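Local coordinates for toxin FitB (Neisseria gonorrhoeae, PDB 2H1C), which is the toxin of a type II toxin-antitoxin pair, a PIN-domain protein with an expected magnesium-dependent ribonuclease activity that its antitoxin FitA may block by preventing metal binding, at residues A[61-65]-A[66-70]; A[48-52]-A[53-57]; A[19-22]-A[23-27]. All blocks are in the same frame, centred on the assembly; numbering follows the deposited sequence.

Contact 1 (A[61-65]-A[66-70])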
ATOM      1  N   GLU A  61      13.322   5.890  18.503  1.00 18.41           N
ATOM      2  CA  GLU A  61      13.697   7.292  18.683  1.00 18.67           C
ATOM      3  C   GLU A  61      14.531   7.775  17.501  1.00 17.09           C
ATOM      4  O   GLU A  61      14.275   8.840  16.946  1.00 15.10           O
ATOM      5  CB  GLU A  61      14.507   7.470  19.975  1.00 24.86           C
ATOM      6  CG  GLU A  61      15.098   8.867  20.180  1.00 34.36           C
ATOM      7  CD  GLU A  61      14.103   9.858  20.770  1.00 43.59           C
ATOM      8  OE1 GLU A  61      13.634   9.627  21.912  1.00 48.81           O
ATOM      9  OE2 GLU A  61      13.791  10.873  20.099  1.00 45.13           O
ATOM     10  N   ARG A  62      15.530   6.988  17.108  1.00 14.53           N
ATOM     11  CA  ARG A  62      16.379   7.390  16.003  1.00 14.50           C
ATOM     12  C   ARG A  62      15.630   7.453  14.679  1.00 15.48           C
ATOM     13  O   ARG A  62      15.841   8.370  13.877  1.00 12.76           O
ATOM     14  CB  ARG A  62      17.575   6.453  15.889  1.00 17.64           C
ATOM     15  CG  ARG A  62      18.532   6.611  17.047  1.00 18.80           C
ATOM     16  CD  ARG A  62      19.124   8.010  17.075  1.00 19.84           C
ATOM     17  NE  ARG A  62      20.080   8.135  18.169  1.00 32.65           N
ATOM     18  CZ  ARG A  62      19.738   8.332  19.438  1.00 33.93           C
ATOM     19  NH1 ARG A  62      18.461   8.441  19.774  1.00 33.26           N
ATOM     20  NH2 ARG A  62      20.674   8.395  20.377  1.00 39.00           N
ATOM     21  N   LEU A  63      14.752   6.490  14.440  1.00 13.57           N
ATOM     22  CA  LEU A  63      13.990   6.506  13.194  1.00 14.05           C
ATOM     23  C   LEU A  63      13.120   7.757  13.104  1.00 15.07           C
ATOM     24  O   LEU A  63      13.162   8.503  12.117  1.00 13.58           O
ATOM     25  CB  LEU A  63      13.091   5.269  13.094  1.00 13.52           C
ATOM     26  CG  LEU A  63      12.239   5.194  11.818  1.00 13.85           C
ATOM     27  CD1 LEU A  63      13.154   5.183  10.579  1.00 14.07           C
ATOM     28  CD2 LEU A  63      11.387   3.942  11.855  1.00 16.06           C
ATOM     29  N   GLU A  64      12.341   7.994  14.149  1.00 13.07           N
ATOM     30  CA  GLU A  64      11.420   9.124  14.157  1.00 14.17           C
ATOM     31  C   GLU A  64      12.064  10.509  14.265  1.00 17.01           C
ATOM     32  O   GLU A  64      11.663  11.449  13.561  1.00 15.17           O
ATOM     33  CB  GLU A  64      10.406   8.945  15.294  1.00 15.61           C
ATOM     34  CG  GLU A  64       9.562   7.653  15.218  1.00 16.17           C
ATOM     35  CD  GLU A  64       8.773   7.517  13.911  1.00 20.35           C
ATOM     36  OE1 GLU A  64       8.394   8.551  13.316  1.00 22.29           O
ATOM     37  OE2 GLU A  64       8.505   6.369  13.483  1.00 21.79           O
ATOM     38  N   GLN A  65      13.069  10.635  15.126  1.00 17.41           N
ATOM     39  CA  GLN A  65      13.710  11.928  15.353  1.00 20.34           C
ATOM     40  C   GLN A  65      14.983  12.239  14.580  1.00 20.65           C
ATOM     41  O   GLN A  65      15.399  13.396  14.530  1.00 20.42           O
ATOM     42  CB  GLN A  65      14.010  12.105  16.848  1.00 24.17           C
ATOM     43  CG  GLN A  65      12.771  12.226  17.732  1.00 36.10           C
ATOM     44  CD  GLN A  65      11.866  13.378  17.302  1.00 42.83           C
ATOM     45  OE1 GLN A  65      10.828  13.167  16.664  1.00 46.07           O
ATOM     46  NE2 GLN A  65      12.266  14.605  17.639  1.00 46.19           N
ATOM     47  N   SER A  66      15.604  11.230  13.982  1.00 15.72           N
ATOM     48  CA  SER A  66      16.850  11.465  13.256  1.00 16.25           C
ATOM     49  C   SER A  66      16.825  11.057  11.791  1.00 17.16           C
ATOM     50  O   SER A  66      17.380  11.756  10.932  1.00 18.37           O
ATOM     51  CB  SER A  66      18.003  10.718  13.933  1.00 18.59           C
ATOM     52  OG  SER A  66      18.278  11.243  15.218  1.00 21.65           O
ATOM     53  N   ILE A  67      16.201   9.921  11.502  1.00 15.34           N
ATOM     54  CA  ILE A  67      16.169   9.432  10.118  1.00 14.21           C
ATOM     55  C   ILE A  67      15.065  10.028   9.254  1.00 15.06           C
ATOM     56  O   ILE A  67      15.351  10.638   8.224  1.00 12.30           O
ATOM     57  CB  ILE A  67      16.066   7.885  10.073  1.00 13.08           C
ATOM     58  CG1 ILE A  67      17.313   7.265  10.704  1.00 15.54           C
ATOM     59  CG2 ILE A  67      15.947   7.402   8.621  1.00 13.22           C
ATOM     60  CD1 ILE A  67      17.178   5.772  10.943  1.00 18.73           C
ATOM     61  N   LEU A  68      13.809   9.867   9.667  1.00 12.96           N
ATOM     62  CA  LEU A  68      12.704  10.389   8.875  1.00 13.93           C
ATOM     63  C   LEU A  68      12.748  11.900   8.590  1.00 11.97           C
ATOM     64  O   LEU A  68      12.318  12.335   7.528  1.00 10.87           O
ATOM     65  CB  LEU A  68      11.361   9.977   9.491  1.00 14.45           C
ATOM     66  CG  LEU A  68      11.057   8.472   9.483  1.00 14.68           C
ATOM     67  CD1 LEU A  68       9.620   8.249  10.003  1.00 13.52           C
ATOM     68  CD2 LEU A  68      11.194   7.901   8.062  1.00 17.29           C
ATOM     69  N   PRO A  69      13.263  12.718   9.529  1.00 11.79           N
ATOM     70  CA  PRO A  69      13.316  14.154   9.243  1.00 13.20           C
ATOM     71  C   PRO A  69      14.185  14.449   8.012  1.00 11.40           C
ATOM     72  O   PRO A  69      14.015  15.475   7.370  1.00 11.93           O
ATOM     73  CB  PRO A  69      13.906  14.734  10.519  1.00 12.72           C
ATOM     74  CG  PRO A  69      13.358  13.819  11.574  1.00 14.75           C
ATOM     75  CD  PRO A  69      13.593  12.461  10.941  1.00 13.63           C
ATOM     76  N   LEU A  70      15.124  13.555   7.703  1.00 13.58           N
ATOM     77  CA  LEU A  70      15.981  13.732   6.529  1.00 12.23           C
ATOM     78  C   LEU A  70      15.123  13.672   5.269  1.00 14.30           C
ATOM     79  O   LEU A  70      15.536  14.136   4.201  1.00 14.91           O
ATOM     80  CB  LEU A  70      17.030  12.621   6.439  1.00 13.65           C
ATOM     81  CG  LEU A  70      18.053  12.514   7.566  1.00 15.51           C
ATOM     82  CD1 LEU A  70      18.844  11.222   7.405  1.00 16.15           C
ATOM     83  CD2 LEU A  70      18.958  13.724   7.545  1.00 15.38           C
TER
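L63 meets I67 and L68 with one methyl, CD1. This atom lies 4.0 Å from I67 CB and 4.1 Å from L68 CG, so one methyl touches both consecutive side chains. L63 CG is anti to the backbone N and beside the carbonyl carbon (chi1 180°). The end of the chain comes nearer to 66-70 than its CB direction suggests. All three residues are buried, and this is the tight side. E64 runs alongside L68 here, with OE1 3.5 Å from L68 CD1, while OE2 forms a salt bridge with R44.

R62 O takes two N-H groups, S66 N at 2.9 Å and I67 N at 2.9 Å. The bond from I67 is the more nearly linear, while S66 N stands above the carbonyl plane. L68 N gives an almost straight bond to L63 O (2.9 Å, 176° at the hydrogen). The bonds of I67 and L68 span five residues, which makes the turn pi-type; that of S66 spans four.

The other side is looser. R62 CD passes S66 OG at 3.8 Å, and its NE pairs with an acidic side chain of the bound peptide. Q65 and P69 are exposed, with P69 CD 3.4 Å from E64 O.

The contact lies in the C-terminal part of helix 53-67, with a 3-10 segment at 68-70. L63 and L68 pack on helix 37-48, at V47, V40 and R44.

Contact 2 (A[48-52]-A[53-57]). With ACT (acetate ion), chain C.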
ATOM      1  N   ALA A  48       9.142  -1.961  15.323  1.00 13.65           N
ATOM      2  CA  ALA A  48       8.178  -2.357  16.347  1.00 13.93           C
ATOM      3  C   ALA A  48       8.143  -3.856  16.671  1.00 15.66           C
ATOM      4  O   ALA A  48       7.597  -4.257  17.707  1.00 17.44           O
ATOM      5  CB  ALA A  48       6.772  -1.868  15.969  1.00 12.51           C
ATOM      6  N   LEU A  49       8.717  -4.680  15.798  1.00 13.24           N
ATOM      7  CA  LEU A  49       8.731  -6.128  16.013  1.00 15.75           C
ATOM      8  C   LEU A  49      10.033  -6.644  16.613  1.00 15.56           C
ATOM      9  O   LEU A  49      10.195  -7.854  16.797  1.00 14.39           O
ATOM     10  CB  LEU A  49       8.455  -6.859  14.695  1.00 14.11           C
ATOM     11  CG  LEU A  49       7.037  -6.633  14.169  1.00 14.85           C
ATOM     12  CD1 LEU A  49       6.911  -7.133  12.737  1.00 14.45           C
ATOM     13  CD2 LEU A  49       6.058  -7.334  15.099  1.00 15.43           C
ATOM     14  N   LEU A  50      10.962  -5.742  16.928  1.00 15.30           N
ATOM     15  CA  LEU A  50      12.236  -6.178  17.511  1.00 13.45           C
ATOM     16  C   LEU A  50      11.997  -6.886  18.845  1.00 16.38           C
ATOM     17  O   LEU A  50      11.176  -6.442  19.649  1.00 15.88           O
ATOM     18  CB  LEU A  50      13.170  -4.988  17.727  1.00 11.34           C
ATOM     19  CG  LEU A  50      13.692  -4.311  16.449  1.00 14.30           C
ATOM     20  CD1 LEU A  50      14.507  -3.096  16.819  1.00 19.60           C
ATOM     21  CD2 LEU A  50      14.537  -5.293  15.637  1.00 16.83           C
ATOM     22  N   LEU A  51      12.736  -7.972  19.080  1.00 16.45           N
ATOM     23  CA  LEU A  51      12.599  -8.749  20.315  1.00 18.13           C
ATOM     24  C   LEU A  51      13.290  -8.114  21.531  1.00 17.80           C
ATOM     25  O   LEU A  51      12.942  -8.418  22.678  1.00 18.47           O
ATOM     26  CB  LEU A  51      13.131 -10.176  20.098  1.00 18.05           C
ATOM     27  CG  LEU A  51      12.398 -11.074  19.080  1.00 20.99           C
ATOM     28  CD1 LEU A  51      13.099 -12.436  18.992  1.00 15.40           C
ATOM     29  CD2 LEU A  51      10.946 -11.266  19.491  1.00 19.75           C
ATOM     30  N   ASN A  52      14.258  -7.237  21.276  1.00 18.53           N
ATOM     31  CA  ASN A  52      15.011  -6.548  22.331  1.00 19.25           C
ATOM     32  C   ASN A  52      14.374  -5.188  22.652  1.00 22.97           C
ATOM     33  O   ASN A  52      14.456  -4.256  21.857  1.00 19.88           O
ATOM     34  CB  ASN A  52      16.468  -6.352  21.866  1.00 20.42           C
ATOM     35  CG  ASN A  52      17.339  -5.667  22.905  1.00 21.97           C
ATOM     36  OD1 ASN A  52      16.975  -4.630  23.451  1.00 22.64           O
ATOM     37  ND2 ASN A  52      18.510  -6.246  23.174  1.00 28.36           N
ATOM     38  N   GLY A  53      13.754  -5.079  23.824  1.00 23.53           N
ATOM     39  CA  GLY A  53      13.098  -3.839  24.212  1.00 27.57           C
ATOM     40  C   GLY A  53      13.970  -2.597  24.174  1.00 27.90           C
ATOM     41  O   GLY A  53      13.565  -1.556  23.651  1.00 26.71           O
ATOM     42  N   LYS A  54      15.165  -2.695  24.745  1.00 29.48           N
ATOM     43  CA  LYS A  54      16.086  -1.562  24.767  1.00 31.17           C
ATOM     44  C   LYS A  54      16.408  -1.095  23.354  1.00 29.69           C
ATOM     45  O   LYS A  54      16.324   0.101  23.045  1.00 27.79           O
ATOM     46  CB  LYS A  54      17.375  -1.943  25.502  1.00 32.70           C
ATOM     47  CG  LYS A  54      17.161  -2.223  26.983  1.00 38.65           C
ATOM     48  CD  LYS A  54      16.495  -1.035  27.672  1.00 41.50           C
ATOM     49  CE  LYS A  54      16.111  -1.356  29.115  1.00 44.19           C
ATOM     50  NZ  LYS A  54      15.377  -0.219  29.765  1.00 45.99           N
ATOM     51  N   LYS A  55      16.771  -2.040  22.493  1.00 25.90           N
ATOM     52  CA  LYS A  55      17.104  -1.723  21.112  1.00 23.87           C
ATOM     53  C   LYS A  55      15.924  -1.084  20.393  1.00 23.26           C
ATOM     54  O   LYS A  55      16.089  -0.105  19.666  1.00 21.96           O
ATOM     55  CB  LYS A  55      17.521  -2.989  20.366  1.00 28.30           C
ATOM     56  CG  LYS A  55      17.972  -2.743  18.932  1.00 31.85           C
ATOM     57  CD  LYS A  55      19.466  -2.973  18.772  1.00 36.30           C
ATOM     58  CE  LYS A  55      19.843  -4.412  19.100  1.00 36.90           C
ATOM     59  NZ  LYS A  55      21.281  -4.692  18.831  1.00 38.16           N
ATOM     60  N   LYS A  56      14.736  -1.649  20.586  1.00 20.19           N
ATOM     61  CA  LYS A  56      13.542  -1.123  19.945  1.00 18.99           C
ATOM     62  C   LYS A  56      13.296   0.328  20.326  1.00 19.36           C
ATOM     63  O   LYS A  56      13.015   1.165  19.471  1.00 20.74           O
ATOM     64  CB  LYS A  56      12.315  -1.959  20.329  1.00 16.94           C
ATOM     65  CG  LYS A  56      11.028  -1.460  19.685  1.00 22.68           C
ATOM     66  CD  LYS A  56       9.822  -2.315  20.056  1.00 25.56           C
ATOM     67  CE  LYS A  56       9.376  -2.052  21.487  1.00 28.48           C
ATOM     68  NZ  LYS A  56       8.075  -2.722  21.795  1.00 31.95           N
ATOM     69  N   ASN A  57      13.392   0.628  21.616  1.00 20.81           N
ATOM     70  CA  ASN A  57      13.156   1.990  22.081  1.00 22.99           C
ATOM     71  C   ASN A  57      14.143   2.971  21.480  1.00 21.57           C
ATOM     72  O   ASN A  57      13.754   4.032  20.998  1.00 22.48           O
ATOM     73  CB  ASN A  57      13.220   2.046  23.603  1.00 26.80           C
ATOM     74  CG  ASN A  57      11.926   1.610  24.242  1.00 34.36           C
ATOM     75  OD1 ASN A  57      11.404   0.531  23.947  1.00 37.46           O
ATOM     76  ND2 ASN A  57      11.391   2.447  25.124  1.00 41.02           N
TER
HETATM   77  C   ACT C 140      15.843  -8.348  17.668  1.00 30.33           C
HETATM   78  O   ACT C 140      15.946  -7.476  18.636  1.00 25.71           O
HETATM   79  OXT ACT C 140      14.757  -8.723  17.190  1.00 30.31           O
HETATM   80  CH3 ACT C 140      17.170  -8.890  17.155  1.00 36.10           C
HETATM   81  O   HOH W   1       6.353  -2.892  19.616  1.00 32.64           O
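N52 and K55 set their side chains at about a right angle, and the N52 carboxamide turns its oxygen onto the K55 backbone. This is an N-cap. N52 CG is anti to the backbone N (chi1 -179°), which carries OD1 over the first turn of the helix. K55 N donates to OD1 at 2.8 Å, and the bond is nearly straight at the hydrogen (176°). The donor nevertheless sits above the carboxamide plane, not on a lone pair. K54 N is also close to OD1, but its angle is too poor for a hydrogen bond. The main chain adds a second grip on the turn, K56 N to N52 O at 2.9 Å.

L50 points toward the helix. Its CD1 lies 3.8 Å from K56 CA and 4.1 Å from K55 CG, so one methyl covers the backbone between the two lysines. The lysines then part. K56 CD passes 3.8 Å from A48 O, and its NZ is joined to that carbonyl by a water. K55 folds its chain the other way and gives NZ to the backbone of the bound peptide.

An acetate ion, probably from the crystallisation liquor, sits at the turn of the loop. L51 N donates to its OXT at 2.9 Å and N52 N to its O at 3.1 Å.

The contact is on the surface, at the connection between helix 37-48 and helix 53-67. L50 also packs on the bound peptide. A48 packs on S91 and L49 on K94, both on helix 80-94 of the second subunit.

Contact 3 (A[19-22]-A[23-27])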
ATOM      1  N   GLU A  19      29.877  -2.122   2.793  1.00 20.30           N
ATOM      2  CA  GLU A  19      30.535  -0.833   2.618  1.00 21.52           C
ATOM      3  C   GLU A  19      30.222  -0.163   1.286  1.00 17.50           C
ATOM      4  O   GLU A  19      30.169   1.063   1.206  1.00 16.00           O
ATOM      5  CB  GLU A  19      32.053  -1.006   2.745  1.00 25.55           C
ATOM      6  CG  GLU A  19      32.503  -2.099   3.725  1.00 36.78           C
ATOM      7  CD  GLU A  19      32.241  -3.526   3.225  1.00 37.23           C
ATOM      8  OE1 GLU A  19      32.757  -3.902   2.148  1.00 44.99           O
ATOM      9  OE2 GLU A  19      31.525  -4.274   3.919  1.00 38.53           O
ATOM     10  N   ARG A  20      30.043  -0.961   0.235  1.00 15.69           N
ATOM     11  CA  ARG A  20      29.737  -0.416  -1.085  1.00 13.93           C
ATOM     12  C   ARG A  20      28.388   0.305  -1.090  1.00 15.45           C
ATOM     13  O   ARG A  20      28.227   1.344  -1.738  1.00 13.40           O
ATOM     14  CB  ARG A  20      29.734  -1.538  -2.125  1.00 15.46           C
ATOM     15  CG  ARG A  20      29.339  -1.095  -3.525  1.00 17.25           C
ATOM     16  CD  ARG A  20      29.483  -2.252  -4.514  1.00 18.40           C
ATOM     17  NE  ARG A  20      30.882  -2.497  -4.871  1.00 22.59           N
ATOM     18  CZ  ARG A  20      31.292  -3.484  -5.662  1.00 26.74           C
ATOM     19  NH1 ARG A  20      30.409  -4.336  -6.176  1.00 21.09           N
ATOM     20  NH2 ARG A  20      32.584  -3.597  -5.970  1.00 23.57           N
ATOM     21  N   VAL A  21      27.424  -0.252  -0.369  1.00 13.35           N
ATOM     22  CA  VAL A  21      26.099   0.341  -0.303  1.00 14.19           C
ATOM     23  C   VAL A  21      26.148   1.620   0.515  1.00 12.94           C
ATOM     24  O   VAL A  21      25.549   2.629   0.148  1.00 13.86           O
ATOM     25  CB  VAL A  21      25.082  -0.626   0.329  1.00 17.31           C
ATOM     26  CG1 VAL A  21      23.728   0.051   0.446  1.00 15.35           C
ATOM     27  CG2 VAL A  21      24.986  -1.886  -0.504  1.00 15.97           C
ATOM     28  N   VAL A  22      26.857   1.580   1.632  1.00 14.05           N
ATOM     29  CA  VAL A  22      26.974   2.761   2.472  1.00 12.85           C
ATOM     30  C   VAL A  22      27.627   3.889   1.663  1.00 14.20           C
ATOM     31  O   VAL A  22      27.116   5.005   1.649  1.00 16.24           O
ATOM     32  CB  VAL A  22      27.788   2.462   3.727  1.00 11.38           C
ATOM     33  CG1 VAL A  22      27.970   3.736   4.553  1.00 17.88           C
ATOM     34  CG2 VAL A  22      27.043   1.399   4.558  1.00 11.49           C
ATOM     35  N   ALA A  23      28.742   3.598   0.986  1.00 13.88           N
ATOM     36  CA  ALA A  23      29.420   4.613   0.171  1.00 15.33           C
ATOM     37  C   ALA A  23      28.510   5.197  -0.912  1.00 15.03           C
ATOM     38  O   ALA A  23      28.528   6.420  -1.182  1.00 13.14           O
ATOM     39  CB  ALA A  23      30.692   4.029  -0.480  1.00 14.22           C
ATOM     40  N   TRP A  24      27.735   4.336  -1.570  1.00 13.86           N
ATOM     41  CA  TRP A  24      26.828   4.821  -2.606  1.00 13.65           C
ATOM     42  C   TRP A  24      25.810   5.779  -1.998  1.00 12.41           C
ATOM     43  O   TRP A  24      25.508   6.829  -2.570  1.00 12.06           O
ATOM     44  CB  TRP A  24      26.069   3.671  -3.270  1.00 11.94           C
ATOM     45  CG  TRP A  24      25.112   4.168  -4.311  1.00 14.98           C
ATOM     46  CD1 TRP A  24      25.416   4.669  -5.547  1.00 12.76           C
ATOM     47  CD2 TRP A  24      23.689   4.275  -4.174  1.00 14.24           C
ATOM     48  NE1 TRP A  24      24.265   5.085  -6.190  1.00 16.90           N
ATOM     49  CE2 TRP A  24      23.194   4.847  -5.369  1.00 16.39           C
ATOM     50  CE3 TRP A  24      22.786   3.941  -3.154  1.00 16.93           C
ATOM     51  CZ2 TRP A  24      21.829   5.088  -5.573  1.00 19.40           C
ATOM     52  CZ3 TRP A  24      21.433   4.184  -3.356  1.00 14.22           C
ATOM     53  CH2 TRP A  24      20.970   4.750  -4.558  1.00 14.05           C
ATOM     54  N   LEU A  25      25.253   5.401  -0.856  1.00 13.10           N
ATOM     55  CA  LEU A  25      24.275   6.269  -0.216  1.00 14.25           C
ATOM     56  C   LEU A  25      24.913   7.630   0.099  1.00 17.10           C
ATOM     57  O   LEU A  25      24.257   8.666  -0.008  1.00 15.73           O
ATOM     58  CB  LEU A  25      23.749   5.626   1.063  1.00 14.14           C
ATOM     59  CG  LEU A  25      22.793   4.442   0.888  1.00 13.38           C
ATOM     60  CD1 LEU A  25      22.679   3.704   2.219  1.00 15.24           C
ATOM     61  CD2 LEU A  25      21.416   4.927   0.421  1.00 13.05           C
ATOM     62  N   ASP A  26      26.191   7.622   0.479  1.00 17.71           N
ATOM     63  CA  ASP A  26      26.908   8.863   0.810  1.00 19.52           C
ATOM     64  C   ASP A  26      27.207   9.774  -0.376  1.00 20.51           C
ATOM     65  O   ASP A  26      27.538  10.938  -0.189  1.00 20.72           O
ATOM     66  CB  ASP A  26      28.232   8.555   1.514  1.00 21.25           C
ATOM     67  CG  ASP A  26      28.036   8.111   2.935  1.00 27.97           C
ATOM     68  OD1 ASP A  26      27.008   8.493   3.538  1.00 30.10           O
ATOM     69  OD2 ASP A  26      28.924   7.401   3.460  1.00 31.37           O
ATOM     70  N   SER A  27      27.108   9.246  -1.588  1.00 19.04           N
ATOM     71  CA  SER A  27      27.379  10.047  -2.773  1.00 18.27           C
ATOM     72  C   SER A  27      26.126  10.766  -3.264  1.00 17.53           C
ATOM     73  O   SER A  27      26.195  11.621  -4.148  1.00 17.89           O
ATOM     74  CB  SER A  27      27.915   9.160  -3.900  1.00 20.00           C
ATOM     75  OG  SER A  27      26.905   8.291  -4.409  1.00 19.44           O
TER
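L25 lies beside V21, one helical turn on, and the two side chains point the same way. L25 can be followed outward from its backbone. Its CB sits over two carbonyl oxygens, 3.5 Å from V22 O and 3.6 Å from V21 O. CG is anti to the carbonyl carbon (chi1 -73°), and this turns the branch back over the preceding turn. CG is therefore close to V21 O, at 3.4 Å. At the tip, CD1 lies 3.7 Å from V21 O and loosely touches V21 CG1 at 4.2 Å. Beyond the helix, L25 packs on L4 of strand 2-4, on P12 and on the backbone of the bound peptide.

V21 O also accepts the main-chain bond from L25 N, so the leucine lies over the very carbonyl that its own N-H grips. The ladder is regular: A23 N to E19 O, W24 N to R20 O, L25 N to V21 O, and D26 N to V22 O, the last at 3.0 Å. At this rung the donor lies in the carbonyl plane.

V22 and D26 repeat the side-by-side pairing on another face. V22 CG1 lies 3.9 Å from D26 OD2, while D26 OD1 accepts from the backbone of the bound peptide. W24 turns to the sheet, over I2 and L4, and its ring meets F134. Near the end of the helix, S27 OG donates to W24 O at 2.7 Å, and S27 N binds the same oxygen.

Chemically, helix 19-27 has distinct sides. V21, W24 and L25 give an apolar side set against the fold. V22, L25 and D26 border the peptide, L25 belonging to both sides. R20 NH1 bonds to W137 O and forms a salt bridge with a sulfate ion, probably from the crystallisation liquor, which its charge probably helps to hold.

From the N terminus, contact 3 comes first, within helix 19-27 and after strand 2-4, which it covers. The chain then passes through strand 33-36 and helix 37-48. Contact 2 closes the short loop between this helix and helix 53-67. Contact 1 comes three residues later, toward the C-terminal end of helix 53-67. Contacts 1 and 3 are local helical contacts and close no loop. The three lie in series, without nesting or crossing. Contacts 1 and 2 share a helix, with centres about 16 Å apart. Contact 3 stays separate, its nearest atoms about 9 Å from contact 1 and about 17 Å from contact 2. All three border the bound peptide, so both helices help form its binding surface.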